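Local coordinates for hydrogenase (NiFe) small subunit HydA (Allochromatium vinosum, PDB 3MYR), which probably passes electrons from hydrogen, split by its nickel-iron large-subunit partner, along a chain of three iron-sulfur clusters to an acceptor, at residues Val110-Cys113 / Ala114-Gly118; Leu119-Ala122 / Arg123-Thr127. All coordinates share one frame; numbering follows the deposited sequence.

In the fold
The two contacts follow each other along the chain, with centres about 12 Å apart. Contact 1 (110-118) is wholly buried, about 6 Å from the centre of the chain, where strand 106-110 of the central sheet gives way to helix 111-116 beside the first [4Fe-4S] cluster. Its chemistry is helical backbone bonding, an aromatic edge, glycines and a thiolate on iron. Contact 2 (119-127), about 17 Å from that centre, is partly buried: short helix 118-121 ends there in a proline-rich loop that lies on the large subunit and uses a turn, an asparagine and a water. The two meet where C113 SG packs on P120 CD, 3.6 Å away.

Contact 1: Val110-Cys113 / Ala114-Gly118; sequences VGTC and AAFGG. With SF4 (iron/sulfur cluster), chain I.
T112 brings its methyl to the edge of the F116 ring one helical turn further on, CG2 lying near the ring plane 4.1 Å from CD2. The setting is a strand-to-helix junction of the flavodoxin-like part of the small subunit: strand 106-110 ends at the first [4Fe-4S] cluster and helix 111-116 sets off beside it. One ring face of F116 is covered by its own neighbour, A115 CB, 4.0 Å above the plane and over the centre; P145 and P253 also touch this phenylalanine. T112 splits its branches between two tasks. With CG2 anti to the backbone N, OG1 swings to the side of that N, where it hydrogen-bonds C250 O and G146 N and so ties this helix to a ligand residue of the [3Fe-4S] cluster. C113 has the same first torsion, chi1 -59°, which carries SG off the helix to bind iron, 2.2 Å from FE3. The helix is held by A115 N to G111 O (3.0 Å, nearly straight at 163°) and F116 N to T112 O (2.9 Å); G117 N to C113 O (2.8 Å) comes at its end, the donor above the carbonyl plane, while water 1 links V110 O to A114 N. Glycines are needed here: a CB on G111 would crowd FE2 and jam against V110 O, and G117, the first residue to leave the helix, takes a positive phi at which a CB would jam against F116 O. G118 folds back until its CA lies 3.5 Å from C113 CA, with which a CB would clash.

Contact 2: Leu119-Ala122 / Arg123-Thr127; sequences LPQA and RPNPT
N125 lays its side-chain amide along the backbone of P120 and Q121, with ND2 3.6 Å from Q121 CG. It closes a type VIa turn, A122-R123-P124-N125, in which the cis peptide before P124 reverses the chain just after helix 118-121; N125 N donates to A122 O at 2.8 Å, the donor tilted 32° from the carbonyl plane. From there CG stands anti to the backbone N (chi1 -166°), reaching back to the helix end. OD1 comes within 3.1 Å of P120 O, but both are acceptors; OD1 instead takes the N-H of A129 at strand 129-130. N125 CA does offer P120 O a CA-H...O contact. Replaced by an alanine, this residue would lose its amide, which would probably leave A129 N without its acceptor and open a gap beside Q121 CG. The large subunit packs against this stretch: its R48 hydrogen-bonds R123 O and its R39 packs on P120 and P126, while D257 of the small subunit accepts from R123 N. Beyond the turn, water 2 joins helix end to loop, donating to P120 O at 2.7 Å and accepting from T127 OG1 at 2.6 Å.

Contact 1: Val110-Cys113 / Ala114-Gly118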
loop_
_atom_site.group_PDB
_atom_site.type_symbol
_atom_site.label_atom_id
_atom_site.label_comp_id
_atom_site.label_asym_id
_atom_site.label_seq_id
_atom_site.Cartn_x
_atom_site.Cartn_y
_atom_site.Cartn_z
ATOM N N VAL A 110 12.512 -4.961 11.779
ATOM C CA VAL A 110 12.052 -5.689 10.590
ATOM C C VAL A 110 12.201 -4.788 9.379
ATOM O O VAL A 110 11.788 -3.602 9.391
ATOM C CB VAL A 110 10.585 -6.181 10.803
ATOM C CG1 VAL A 110 9.675 -4.952 10.849
ATOM C CG2 VAL A 110 10.099 -6.946 9.536
ATOM N N GLY A 111 12.810 -5.316 8.318
ATOM C CA GLY A 111 12.970 -4.514 7.082
ATOM C C GLY A 111 14.342 -3.831 7.083
ATOM O O GLY A 111 14.893 -3.464 8.149
ATOM N N THR A 112 14.884 -3.648 5.904
ATOM C CA THR A 112 16.151 -2.975 5.731
ATOM C C THR A 112 16.147 -1.492 6.239
ATOM O O THR A 112 17.175 -1.005 6.688
ATOM C CB THR A 112 16.587 -3.042 4.231
ATOM O OG1 THR A 112 16.693 -4.412 3.872
ATOM C CG2 THR A 112 17.989 -2.377 3.986
ATOM N N CYS A 113 15.009 -0.798 6.177
ATOM C CA CYS A 113 15.021 0.585 6.689
ATOM C C CYS A 113 15.280 0.635 8.199
ATOM O O CYS A 113 16.150 1.377 8.691
ATOM C CB CYS A 113 13.684 1.269 6.380
ATOM S SG CYS A 113 13.242 1.348 4.582
ATOM N N ALA A 114 14.526 -0.142 8.966
ATOM C CA ALA A 114 14.745 -0.186 10.414
ATOM C C ALA A 114 16.115 -0.775 10.748
ATOM O O ALA A 114 16.789 -0.300 11.645
ATOM C CB ALA A 114 13.632 -0.992 11.091
ATOM N N ALA A 115 16.484 -1.867 10.085
ATOM C CA ALA A 115 17.720 -2.544 10.399
ATOM C C ALA A 115 18.957 -1.716 10.069
ATOM O O ALA A 115 19.877 -1.643 10.898
ATOM C CB ALA A 115 17.778 -3.937 9.760
ATOM N N PHE A 116 18.956 -1.051 8.924
ATOM C CA PHE A 116 20.175 -0.452 8.389
ATOM C C PHE A 116 19.986 0.986 7.863
ATOM O O PHE A 116 20.932 1.526 7.319
ATOM C CB PHE A 116 20.726 -1.324 7.221
ATOM C CG PHE A 116 21.042 -2.750 7.614
ATOM C CD1 PHE A 116 21.773 -3.023 8.796
ATOM C CD2 PHE A 116 20.670 -3.807 6.794
ATOM C CE1 PHE A 116 22.076 -4.339 9.180
ATOM C CE2 PHE A 116 20.969 -5.150 7.154
ATOM C CZ PHE A 116 21.673 -5.429 8.335
ATOM N N GLY A 117 18.779 1.548 7.867
ATOM C CA GLY A 117 18.626 2.905 7.326
ATOM C C GLY A 117 17.771 2.836 6.053
ATOM O O GLY A 117 16.792 3.605 5.897
ATOM N N GLY A 118 18.025 1.843 5.193
ATOM C CA GLY A 118 17.098 1.627 4.065
ATOM C C GLY A 118 16.876 2.886 3.165
ATOM O O GLY A 118 17.758 3.705 2.942
HETATM FE FE1 SF4 I . 11.315 -1.912 2.217
HETATM FE FE2 SF4 I . 10.104 -2.570 4.644
HETATM FE FE3 SF4 I . 11.651 -0.222 4.378
HETATM FE FE4 SF4 I . 9.021 -0.766 3.067
HETATM S S1 SF4 I . 9.540 -0.395 5.412
HETATM S S2 SF4 I . 10.851 0.317 2.344
HETATM S S3 SF4 I . 9.365 -2.935 2.455
HETATM S S4 SF4 I . 12.387 -2.345 4.156
HETATM O O HOH W 1 12.014 -1.276 8.101
#

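Contact 2: Leu119-Ala122 / Arg123-Thr127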
loop_
_atom_site.group_PDB
_atom_site.type_symbol
_atom_site.label_atom_id
_atom_site.label_comp_id
_atom_site.label_asym_id
_atom_site.label_seq_id
_atom_site.Cartn_x
_atom_site.Cartn_y
_atom_site.Cartn_z
ATOM N N LEU A 119 15.683 3.011 2.621
ATOM C CA LEU A 119 15.425 3.958 1.587
ATOM C C LEU A 119 15.506 5.392 2.076
ATOM O O LEU A 119 16.123 6.197 1.428
ATOM C CB LEU A 119 14.069 3.687 0.987
ATOM C CG LEU A 119 13.666 4.231 -0.342
ATOM C CD1 LEU A 119 12.171 4.390 -0.607
ATOM C CD2 LEU A 119 14.692 4.882 -1.237
ATOM N N PRO A 120 14.827 5.728 3.186
ATOM C CA PRO A 120 14.930 7.136 3.670
ATOM C C PRO A 120 16.393 7.585 3.916
ATOM O O PRO A 120 16.743 8.774 3.793
ATOM C CB PRO A 120 14.171 7.116 5.024
ATOM C CG PRO A 120 13.143 5.929 4.859
ATOM C CD PRO A 120 14.056 4.860 4.097
ATOM N N GLN A 121 17.256 6.622 4.156
ATOM C CA GLN A 121 18.659 6.913 4.406
ATOM C C GLN A 121 19.534 6.928 3.143
ATOM O O GLN A 121 20.686 7.389 3.198
ATOM C CB GLN A 121 19.232 5.944 5.439
ATOM C CG GLN A 121 20.554 6.424 5.985
ATOM C CD GLN A 121 21.635 5.393 5.933
ATOM O OE1 GLN A 121 22.205 5.131 6.987
ATOM N NE2 GLN A 121 21.776 4.641 4.816
ATOM N N ALA A 122 18.989 6.506 1.995
ATOM C CA ALA A 122 19.768 6.513 0.780
ATOM C C ALA A 122 20.131 7.991 0.430
ATOM O O ALA A 122 19.360 8.942 0.729
ATOM C CB ALA A 122 18.922 5.868 -0.371
ATOM N N ARG A 123 21.274 8.199 -0.252
ATOM C CA ARG A 123 21.693 9.566 -0.613
ATOM C C ARG A 123 20.589 10.382 -1.244
ATOM O O ARG A 123 19.989 9.942 -2.222
ATOM C CB ARG A 123 22.898 9.501 -1.593
ATOM C CG ARG A 123 24.175 9.218 -0.803
ATOM C CD ARG A 123 25.343 8.660 -1.617
ATOM N NE ARG A 123 25.633 9.371 -2.887
ATOM C CZ ARG A 123 26.287 8.787 -3.924
ATOM N NH1 ARG A 123 26.538 9.470 -5.043
ATOM N NH2 ARG A 123 26.699 7.492 -3.860
ATOM N N PRO A 124 20.416 11.653 -0.794
ATOM C CA PRO A 124 21.283 12.347 0.166
ATOM C C PRO A 124 20.661 12.364 1.572
ATOM O O PRO A 124 21.020 13.201 2.379
ATOM C CB PRO A 124 21.321 13.796 -0.390
ATOM C CG PRO A 124 19.927 13.976 -0.965
ATOM C CD PRO A 124 19.676 12.602 -1.649
ATOM N N ASN A 125 19.794 11.420 1.875
ATOM C CA ASN A 125 19.190 11.335 3.204
ATOM C C ASN A 125 18.547 12.668 3.705
ATOM O O ASN A 125 18.996 13.260 4.665
ATOM C CB ASN A 125 20.226 10.830 4.208
ATOM C CG ASN A 125 19.574 10.398 5.537
ATOM O OD1 ASN A 125 18.355 10.501 5.729
ATOM N ND2 ASN A 125 20.360 9.982 6.433
ATOM N N PRO A 126 17.496 13.144 3.047
ATOM C CA PRO A 126 16.978 14.477 3.385
ATOM C C PRO A 126 16.407 14.658 4.819
ATOM O O PRO A 126 16.276 15.803 5.277
ATOM C CB PRO A 126 15.824 14.686 2.369
ATOM C CG PRO A 126 15.794 13.531 1.479
ATOM C CD PRO A 126 16.940 12.599 1.794
ATOM N N THR A 127 16.109 13.557 5.498
ATOM C CA THR A 127 15.448 13.580 6.813
ATOM C C THR A 127 16.374 13.098 7.947
ATOM O O THR A 127 15.955 13.054 9.100
ATOM C CB THR A 127 14.133 12.786 6.859
ATOM O OG1 THR A 127 14.427 11.405 6.639
ATOM C CG2 THR A 127 13.077 13.301 5.791
HETATM O O HOH W 2 15.018 10.786 4.154
#